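Local coordinates for binary enterotoxin of Clostridium perfringens component a (Clostridium perfringens, PDB 5WTZ), which catalyses the ADP-ribosylation of actin, probably with NAD+ as the ADP-ribose donor, as the enzymatic component of an iota-like binary enterotoxin, at residues A[14-19]-A[175-180]; A[36-41]-A[79-84]; A[58-63]-A[136-141]. All blocks are in the same frame, centred on the assembly; numbering follows the deposited sequence.

How the interactions relate
All three contacts belong to the first of the two ADP-ribosyltransferase-like halves of the chain. Interaction 1 lies at the surface, where helix 16-31 begins. Interaction 2 is buried at the start of the next helix, 36-61, with its centre about 22 Å from that of interaction 1. Interaction 3 uses the far end of that helix. Its centre is about 18 Å from that of interaction 2, and the two touch: Ile79 CG2 packs on Phe140 CE1 at 3.5 Å. Interactions 1 and 2 are remote from the NAD site. Interaction 3 is closer, the side chain of Lys60 being about 8 Å from that of Arg300, a nucleotide-binding residue.

Interaction 1. Residues A[14-19]-A[175-180]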
loop_
_atom_site.group_PDB
_atom_site.type_symbol
_atom_site.label_atom_id
_atom_site.label_comp_id
_atom_site.label_asym_id
_atom_site.label_seq_id
_atom_site.Cartn_x
_atom_site.Cartn_y
_atom_site.Cartn_z
ATOM N N LYS A 14 -8.989 -26.283 -12.176
ATOM C CA LYS A 14 -7.996 -26.916 -13.048
ATOM C C LYS A 14 -8.496 -27.055 -14.486
ATOM O O LYS A 14 -7.779 -27.533 -15.375
ATOM C CB LYS A 14 -7.608 -28.281 -12.486
ATOM C CG LYS A 14 -6.987 -28.198 -11.103
ATOM C CD LYS A 14 -6.386 -29.523 -10.688
ATOM C CE LYS A 14 -5.459 -29.356 -9.494
ATOM N NZ LYS A 14 -5.010 -30.678 -8.977
ATOM N N ASP A 15 -9.729 -26.613 -14.702
ATOM C CA ASP A 15 -10.344 -26.615 -16.021
ATOM C C ASP A 15 -9.789 -25.505 -16.859
ATOM O O ASP A 15 -10.432 -24.470 -17.048
ATOM C CB ASP A 15 -11.858 -26.439 -15.947
ATOM C CG ASP A 15 -12.537 -26.664 -17.296
ATOM O OD1 ASP A 15 -11.849 -26.682 -18.349
ATOM O OD2 ASP A 15 -13.774 -26.809 -17.303
ATOM N N LYS A 16 -8.616 -25.699 -17.407
ATOM C CA LYS A 16 -8.099 -24.594 -18.152
ATOM C C LYS A 16 -8.593 -24.600 -19.592
ATOM O O LYS A 16 -8.517 -23.583 -20.277
ATOM C CB LYS A 16 -6.596 -24.587 -18.035
ATOM C CG LYS A 16 -5.944 -23.523 -18.808
ATOM C CD LYS A 16 -4.845 -24.268 -19.456
ATOM C CE LYS A 16 -4.801 -24.066 -20.928
ATOM N NZ LYS A 16 -3.539 -24.676 -21.409
ATOM N N ASN A 17 -9.159 -25.717 -20.038
ATOM C CA ASN A 17 -9.847 -25.725 -21.324
ATOM C C ASN A 17 -10.983 -24.702 -21.373
ATOM O O ASN A 17 -10.980 -23.784 -22.198
ATOM C CB ASN A 17 -10.399 -27.113 -21.634
ATOM C CG ASN A 17 -11.121 -27.165 -22.974
ATOM O OD1 ASN A 17 -12.164 -26.777 -23.523
ATOM N ND2 ASN A 17 -10.356 -27.383 -24.036
ATOM N N SER A 18 -11.954 -24.868 -20.485
ATOM C CA SER A 18 -13.087 -23.945 -20.414
ATOM C C SER A 18 -12.620 -22.529 -20.100
ATOM O O SER A 18 -13.191 -21.552 -20.599
ATOM C CB SER A 18 -14.082 -24.389 -19.351
ATOM O OG SER A 18 -13.568 -24.080 -18.070
ATOM N N ALA A 19 -11.586 -22.430 -19.263
ATOM C CA ALA A 19 -11.023 -21.143 -18.881
ATOM C C ALA A 19 -10.524 -20.382 -20.107
ATOM O O ALA A 19 -10.820 -19.197 -20.266
ATOM C CB ALA A 19 -9.886 -21.325 -17.855
ATOM N N GLU A 175 -2.045 -19.050 -25.664
ATOM C CA GLU A 175 -3.468 -18.880 -25.846
ATOM C C GLU A 175 -4.234 -20.060 -25.239
ATOM O O GLU A 175 -5.433 -19.988 -24.994
ATOM C CB GLU A 175 -3.745 -18.683 -27.323
ATOM C CG GLU A 175 -4.198 -17.272 -27.592
ATOM C CD GLU A 175 -4.779 -17.055 -28.971
ATOM O OE1 GLU A 175 -4.122 -16.369 -29.776
ATOM O OE2 GLU A 175 -5.852 -17.629 -29.249
ATOM N N GLU A 176 -3.508 -21.136 -24.996
ATOM C CA GLU A 176 -3.790 -21.991 -23.883
ATOM C C GLU A 176 -3.102 -21.261 -22.718
ATOM O O GLU A 176 -2.337 -20.328 -22.972
ATOM C CB GLU A 176 -3.229 -23.406 -24.102
ATOM C CG GLU A 176 -3.503 -24.028 -25.478
ATOM C CD GLU A 176 -4.966 -23.978 -25.871
ATOM O OE1 GLU A 176 -5.672 -24.966 -25.574
ATOM O OE2 GLU A 176 -5.383 -22.977 -26.485
ATOM N N ASN A 177 -3.377 -21.606 -21.467
ATOM C CA ASN A 177 -2.764 -20.884 -20.338
ATOM C C ASN A 177 -2.789 -19.350 -20.410
ATOM O O ASN A 177 -1.747 -18.699 -20.374
ATOM C CB ASN A 177 -1.312 -21.350 -20.149
ATOM C CG ASN A 177 -1.242 -22.696 -19.503
ATOM O OD1 ASN A 177 -1.728 -23.683 -20.065
ATOM N ND2 ASN A 177 -0.650 -22.762 -18.318
ATOM N N LEU A 178 -3.985 -18.781 -20.510
ATOM C CA LEU A 178 -4.159 -17.330 -20.606
ATOM C C LEU A 178 -4.176 -16.608 -19.262
ATOM O O LEU A 178 -4.606 -17.164 -18.246
ATOM C CB LEU A 178 -5.458 -17.019 -21.315
ATOM C CG LEU A 178 -5.323 -17.147 -22.815
ATOM C CD1 LEU A 178 -6.684 -17.509 -23.287
ATOM C CD2 LEU A 178 -4.856 -15.844 -23.429
ATOM N N ARG A 179 -3.748 -15.350 -19.274
ATOM C CA ARG A 179 -3.617 -14.571 -18.042
ATOM C C ARG A 179 -4.758 -13.577 -17.821
ATOM O O ARG A 179 -5.522 -13.250 -18.729
ATOM C CB ARG A 179 -2.281 -13.823 -18.033
ATOM C CG ARG A 179 -1.098 -14.696 -18.384
ATOM C CD ARG A 179 0.226 -13.965 -18.188
ATOM N NE ARG A 179 0.412 -13.546 -16.804
ATOM C CZ ARG A 179 0.713 -14.377 -15.812
ATOM N NH1 ARG A 179 0.862 -15.669 -16.057
ATOM N NH2 ARG A 179 0.864 -13.920 -14.578
ATOM N N VAL A 180 -4.856 -13.106 -16.588
ATOM C CA VAL A 180 -5.869 -12.147 -16.206
ATOM C C VAL A 180 -5.197 -10.886 -15.682
ATOM O O VAL A 180 -4.383 -10.940 -14.771
ATOM C CB VAL A 180 -6.814 -12.732 -15.138
ATOM C CG1 VAL A 180 -7.765 -11.656 -14.614
ATOM C CG2 VAL A 180 -7.575 -13.928 -15.712
#
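The CA atoms of Lys16 and Asn177 are 6.9 Å apart, the closest such pair of the two segments. Lys16 starts helix 16-31. Asn177 lies in the loop that leads into strand 179-182, and its backbone has the left-handed helical conformation (phi 47°, psi 58°). The helix start is capped by Asp15, whose OD1 accepts from Ser18 N at 2.8 Å. That N-H meets OD1 from above the carboxylate plane, 46° out of it.

The contact itself is made by one lysine. Lys16 leaves the helix with CG opposite the backbone N, then bends twice along its chain. Its NZ gives a hydrogen bond to the amide oxygen OD1 of Asn177. The modelled length of 2.5 Å is too short to be taken at face value, and the placing of the lysine end is tight and doubtful. The two side chains cross at about a right angle. The carboxylate oxygen OE1 of Glu176 stays 4.7 Å from Lys16 NZ. Nearby, Leu178 packs on Thr20 and Ala23 of the same helix.

The pairing is therefore of a charged amine with a neutral amide, at the protein surface. It probably links the first turn of the helix to the loop, and the carboxylate of Glu176 may add a weak attraction without a direct ion pair.

Interaction 2. Residues A[36-41]-A[79-84]; sequences KAESTS and ISTAVK
Glu38 and Thr81 meet because their torsions send their oxygens toward each other. In Glu38, CG lies opposite the carbonyl carbon (chi1 -74°), and the chain then runs extended to the neighbouring helix. In Thr81, OG1 sits between the backbone N and the carbonyl carbon (chi1 69°). The two side chains cross at about a right angle, and Thr81 OG1 donates to Glu38 OE2. The bond is modelled at 2.4 Å, which is very short, so its exact length is doubtful.

The two helices, 36-61 and 70-83, approach to 9.0 Å between the local axes and cross steeply, at -102°. Ala82 and Ser41 are small side chains at the crossing, beside the larger Glu38 and Ile79. Ala82 points its methyl group at Glu38, with CB 4.0 Å from OE2. Further along, Ile79 lays CG1 against the backbone oxygen O of Ser41 at 3.8 Å. The hydroxyl of Ser41 turns to Asp75 and Asn78 of the second helix. Ile79 and Ala82 also pack on Ile42 of helix 36-61.

Glu38 OE1 forms a salt bridge with Lys85 and accepts from the backbone N of Ser35. OE2 faces Thr81 OG1, which is also within hydrogen-bonding reach of Asn78 O. The single hydroxyl proton cannot serve both acceptors fully. The charge of Lys85 would be expected to favour the ionised form of this buried carboxylate.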
loop_
_atom_site.group_PDB
_atom_site.type_symbol
_atom_site.label_atom_id
_atom_site.label_comp_id
_atom_site.label_asym_id
_atom_site.label_seq_id
_atom_site.Cartn_x
_atom_site.Cartn_y
_atom_site.Cartn_z
ATOM N N LYS A 36 -6.498 2.427 -30.455
ATOM C CA LYS A 36 -5.167 2.018 -30.875
ATOM C C LYS A 36 -4.194 2.196 -29.716
ATOM O O LYS A 36 -3.296 1.381 -29.524
ATOM C CB LYS A 36 -4.691 2.813 -32.093
ATOM C CG LYS A 36 -3.264 2.483 -32.493
ATOM C CD LYS A 36 -2.862 3.122 -33.808
ATOM C CE LYS A 36 -2.630 4.614 -33.675
ATOM N NZ LYS A 36 -2.079 5.170 -34.943
ATOM N N ALA A 37 -4.392 3.259 -28.938
ATOM C CA ALA A 37 -3.508 3.558 -27.816
ATOM C C ALA A 37 -3.614 2.494 -26.728
ATOM O O ALA A 37 -2.628 2.180 -26.066
ATOM C CB ALA A 37 -3.819 4.929 -27.249
ATOM N N GLU A 38 -4.805 1.932 -26.555
ATOM C CA GLU A 38 -5.016 0.904 -25.545
ATOM C C GLU A 38 -4.416 -0.427 -25.970
ATOM O O GLU A 38 -3.803 -1.124 -25.167
ATOM C CB GLU A 38 -6.502 0.727 -25.261
ATOM C CG GLU A 38 -7.121 1.841 -24.452
ATOM C CD GLU A 38 -8.619 1.645 -24.252
ATOM O OE1 GLU A 38 -9.312 1.337 -25.238
ATOM O OE2 GLU A 38 -9.107 1.792 -23.111
ATOM N N SER A 39 -4.605 -0.793 -27.230
ATOM C CA SER A 39 -3.990 -2.012 -27.726
ATOM C C SER A 39 -2.474 -1.942 -27.564
ATOM O O SER A 39 -1.862 -2.867 -27.038
ATOM C CB SER A 39 -4.375 -2.260 -29.180
ATOM O OG SER A 39 -5.649 -2.872 -29.241
ATOM N N THR A 40 -1.874 -0.828 -27.970
ATOM C CA THR A 40 -0.423 -0.690 -27.876
ATOM C C THR A 40 0.051 -0.600 -26.426
ATOM O O THR A 40 1.169 -0.990 -26.118
ATOM C CB THR A 40 0.082 0.538 -28.645
ATOM O OG1 THR A 40 -0.393 1.729 -28.012
ATOM C CG2 THR A 40 -0.405 0.500 -30.070
ATOM N N SER A 41 -0.790 -0.099 -25.531
ATOM C CA SER A 41 -0.407 -0.046 -24.117
ATOM C C SER A 41 -0.520 -1.417 -23.454
ATOM O O SER A 41 0.329 -1.792 -22.649
ATOM C CB SER A 41 -1.241 0.987 -23.363
ATOM O OG SER A 41 -0.713 2.289 -23.567
ATOM N N ILE A 79 -3.794 1.335 -19.858
ATOM C CA ILE A 79 -3.985 -0.039 -19.406
ATOM C C ILE A 79 -5.226 -0.088 -18.529
ATOM O O ILE A 79 -6.050 -1.005 -18.626
ATOM C CB ILE A 79 -2.755 -0.571 -18.636
ATOM C CG1 ILE A 79 -1.576 -0.724 -19.596
ATOM C CG2 ILE A 79 -3.051 -1.921 -18.026
ATOM C CD1 ILE A 79 -0.239 -0.811 -18.908
ATOM N N SER A 80 -5.361 0.943 -17.706
ATOM C CA SER A 80 -6.461 1.065 -16.757
ATOM C C SER A 80 -7.828 1.191 -17.455
ATOM O O SER A 80 -8.775 0.495 -17.089
ATOM C CB SER A 80 -6.202 2.257 -15.833
ATOM O OG SER A 80 -7.137 2.311 -14.767
ATOM N N THR A 81 -7.945 2.054 -18.463
ATOM C CA THR A 81 -9.217 2.150 -19.187
ATOM C C THR A 81 -9.510 0.862 -19.951
ATOM O O THR A 81 -10.668 0.478 -20.119
ATOM C CB THR A 81 -9.251 3.324 -20.184
ATOM O OG1 THR A 81 -8.346 3.065 -21.267
ATOM C CG2 THR A 81 -8.890 4.625 -19.497
ATOM N N ALA A 82 -8.457 0.194 -20.412
ATOM C CA ALA A 82 -8.620 -1.050 -21.147
ATOM C C ALA A 82 -9.257 -2.124 -20.268
ATOM O O ALA A 82 -10.283 -2.702 -20.641
ATOM C CB ALA A 82 -7.278 -1.532 -21.695
ATOM N N VAL A 83 -8.673 -2.378 -19.098
ATOM C CA VAL A 83 -9.193 -3.436 -18.231
ATOM C C VAL A 83 -10.569 -3.083 -17.666
ATOM O O VAL A 83 -11.376 -3.972 -17.401
ATOM C CB VAL A 83 -8.222 -3.770 -17.064
ATOM C CG1 VAL A 83 -6.933 -4.391 -17.606
ATOM C CG2 VAL A 83 -7.939 -2.540 -16.198
ATOM N N LYS A 84 -10.853 -1.793 -17.509
ATOM C CA LYS A 84 -12.172 -1.366 -17.034
ATOM C C LYS A 84 -13.278 -1.689 -18.030
ATOM O O LYS A 84 -14.458 -1.613 -17.694
ATOM C CB LYS A 84 -12.179 0.134 -16.715
ATOM C CG LYS A 84 -11.553 0.468 -15.374
ATOM C CD LYS A 84 -11.416 1.965 -15.156
ATOM C CE LYS A 84 -10.851 2.241 -13.774
ATOM N NZ LYS A 84 -10.008 3.467 -13.702
#

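Interaction 3. Residues A[58-63]-A[136-141]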
loop_
_atom_site.group_PDB
_atom_site.type_symbol
_atom_site.label_atom_id
_atom_site.label_comp_id
_atom_site.label_asym_id
_atom_site.label_seq_id
_atom_site.Cartn_x
_atom_site.Cartn_y
_atom_site.Cartn_z
ATOM N N LYS A 58 7.231 4.859 -8.748
ATOM C CA LYS A 58 8.002 6.094 -8.928
ATOM C C LYS A 58 7.081 7.298 -9.050
ATOM O O LYS A 58 7.249 8.311 -8.359
ATOM C CB LYS A 58 8.882 6.020 -10.184
ATOM C CG LYS A 58 10.081 5.092 -10.113
ATOM C CD LYS A 58 10.734 4.996 -11.490
ATOM C CE LYS A 58 11.955 4.092 -11.468
ATOM N NZ LYS A 58 13.053 4.696 -10.667
ATOM N N LYS A 59 6.102 7.181 -9.944
ATOM C CA LYS A 59 5.273 8.312 -10.311
ATOM C C LYS A 59 4.396 8.765 -9.151
ATOM O O LYS A 59 4.298 9.956 -8.870
ATOM C CB LYS A 59 4.396 7.967 -11.517
ATOM C CG LYS A 59 3.578 9.135 -12.039
ATOM C CD LYS A 59 2.528 8.654 -13.028
ATOM C CE LYS A 59 1.639 9.805 -13.513
ATOM N NZ LYS A 59 2.447 10.919 -14.067
ATOM N N LYS A 60 3.759 7.819 -8.473
ATOM C CA LYS A 60 2.799 8.199 -7.449
ATOM C C LYS A 60 3.478 8.736 -6.189
ATOM O O LYS A 60 2.867 9.496 -5.443
ATOM C CB LYS A 60 1.876 7.025 -7.111
ATOM C CG LYS A 60 2.497 5.837 -6.429
ATOM C CD LYS A 60 1.480 4.705 -6.495
ATOM C CE LYS A 60 1.776 3.565 -5.554
ATOM N NZ LYS A 60 0.781 2.469 -5.811
ATOM N N PHE A 61 4.740 8.379 -5.967
ATOM C CA PHE A 61 5.457 8.916 -4.804
ATOM C C PHE A 61 6.330 10.140 -5.126
ATOM O O PHE A 61 6.945 10.719 -4.231
ATOM C CB PHE A 61 6.314 7.829 -4.173
ATOM C CG PHE A 61 5.521 6.789 -3.437
ATOM C CD1 PHE A 61 4.862 7.113 -2.264
ATOM C CD2 PHE A 61 5.427 5.491 -3.927
ATOM C CE1 PHE A 61 4.116 6.164 -1.572
ATOM C CE2 PHE A 61 4.684 4.532 -3.238
ATOM C CZ PHE A 61 4.031 4.878 -2.058
ATOM N N ALA A 62 6.383 10.531 -6.396
ATOM C CA ALA A 62 7.222 11.649 -6.829
ATOM C C ALA A 62 6.737 13.009 -6.339
ATOM O O ALA A 62 5.598 13.170 -5.857
ATOM C CB ALA A 62 7.321 11.670 -8.349
ATOM N N LEU A 63 7.603 14.007 -6.503
ATOM C CA LEU A 63 7.236 15.390 -6.282
ATOM C C LEU A 63 6.209 15.815 -7.318
ATOM O O LEU A 63 6.068 15.171 -8.354
ATOM C CB LEU A 63 8.458 16.304 -6.350
ATOM C CG LEU A 63 9.467 16.154 -5.217
ATOM C CD1 LEU A 63 10.802 16.731 -5.657
ATOM C CD2 LEU A 63 8.947 16.875 -3.983
ATOM N N ILE A 136 -1.302 -3.997 0.451
ATOM C CA ILE A 136 -1.474 -3.148 -0.715
ATOM C C ILE A 136 -0.705 -3.711 -1.908
ATOM O O ILE A 136 0.476 -4.043 -1.810
ATOM C CB ILE A 136 -1.040 -1.674 -0.395
ATOM C CG1 ILE A 136 -2.028 -1.059 0.607
ATOM C CG2 ILE A 136 -0.972 -0.840 -1.668
ATOM C CD1 ILE A 136 -1.595 0.300 1.153
ATOM N N GLN A 137 -1.381 -3.811 -3.048
ATOM C CA GLN A 137 -0.757 -4.328 -4.262
ATOM C C GLN A 137 -0.463 -3.212 -5.265
ATOM O O GLN A 137 -1.379 -2.689 -5.908
ATOM C CB GLN A 137 -1.659 -5.388 -4.895
ATOM C CG GLN A 137 -2.080 -6.476 -3.914
ATOM C CD GLN A 137 -0.916 -7.326 -3.450
ATOM O OE1 GLN A 137 -0.135 -7.829 -4.268
ATOM N NE2 GLN A 137 -0.805 -7.522 -2.146
ATOM N N ASP A 138 0.819 -2.868 -5.411
ATOM C CA ASP A 138 1.235 -1.786 -6.309
ATOM C C ASP A 138 1.200 -2.197 -7.776
ATOM O O ASP A 138 1.481 -3.342 -8.115
ATOM C CB ASP A 138 2.636 -1.303 -5.963
ATOM C CG ASP A 138 2.684 -0.654 -4.613
ATOM O OD1 ASP A 138 2.091 0.435 -4.480
ATOM O OD2 ASP A 138 3.287 -1.239 -3.702
ATOM N N GLY A 139 0.873 -1.246 -8.642
ATOM C CA GLY A 139 0.829 -1.507 -10.071
ATOM C C GLY A 139 -0.328 -2.398 -10.492
ATOM O O GLY A 139 -1.260 -2.642 -9.720
ATOM N N PHE A 140 -0.277 -2.863 -11.735
ATOM C CA PHE A 140 -1.233 -3.843 -12.229
ATOM C C PHE A 140 -0.772 -5.227 -11.800
ATOM O O PHE A 140 0.422 -5.478 -11.632
ATOM C CB PHE A 140 -1.375 -3.769 -13.754
ATOM C CG PHE A 140 -1.743 -2.406 -14.261
ATOM C CD1 PHE A 140 -3.059 -1.997 -14.295
ATOM C CD2 PHE A 140 -0.760 -1.524 -14.683
ATOM C CE1 PHE A 140 -3.389 -0.725 -14.746
ATOM C CE2 PHE A 140 -1.082 -0.259 -15.131
ATOM C CZ PHE A 140 -2.399 0.142 -15.165
ATOM N N LYS A 141 -1.723 -6.126 -11.615
ATOM C CA LYS A 141 -1.404 -7.474 -11.183
ATOM C C LYS A 141 -1.975 -8.470 -12.177
ATOM O O LYS A 141 -3.186 -8.580 -12.326
ATOM C CB LYS A 141 -1.955 -7.726 -9.770
ATOM C CG LYS A 141 -1.693 -9.132 -9.235
ATOM C CD LYS A 141 -0.226 -9.519 -9.371
ATOM C CE LYS A 141 0.108 -10.746 -8.522
ATOM N NZ LYS A 141 1.565 -11.076 -8.544
HETATM O O HOH W 1 0.752 1.501 -8.482
#
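Lys60 reaches across to Asp138 with its chain extended beyond CG, and the two side chains meet at about a right angle. The ammonium group NZ approaches one carboxylate oxygen, OD1, on its anti lone pair, the side away from OD2. The Lys60 NZ to Asp138 OD1 distance is 2.8 Å, a hydrogen-bonded salt bridge. CE of Lys60 follows at 3.3 Å from the same oxygen. The CA atoms of Lys60 and Asp138 are 10.2 Å apart. The first torsion of Lys60 places CG between the backbone N and the carbonyl carbon (chi1 67°), and from there the chain runs straight to the loop.

A water forms a second link. It accepts from Lys60 NZ and from the backbone N of Gly139, each at 2.8 Å. Lys60 NZ has a further salt bridge, to Glu217. With Asp138, Glu217 and the water, the ammonium group has three partners, and two of them are acidic. OD1 of Asp138 is shared as well, since it also takes a salt bridge from Arg361, its stronger partner. Two cations on one oxygen would probably stabilise the charged carboxylate.

Lys60 lies near the end of helix 36-61, and Asp138 lies in the loop between strands 134-136 and 141-144. Arg361 belongs to strand 358-364, in the second ADP-ribosyltransferase-like half. Phe61 also packs against Ile359 and Arg361 of that strand. Phe61 O accepts a hydrogen bond from NH2 of Arg300, a nucleotide-binding residue on strand 295-301. The ion cluster thus sits where the helix and loop of the first half meet the sheet of the second.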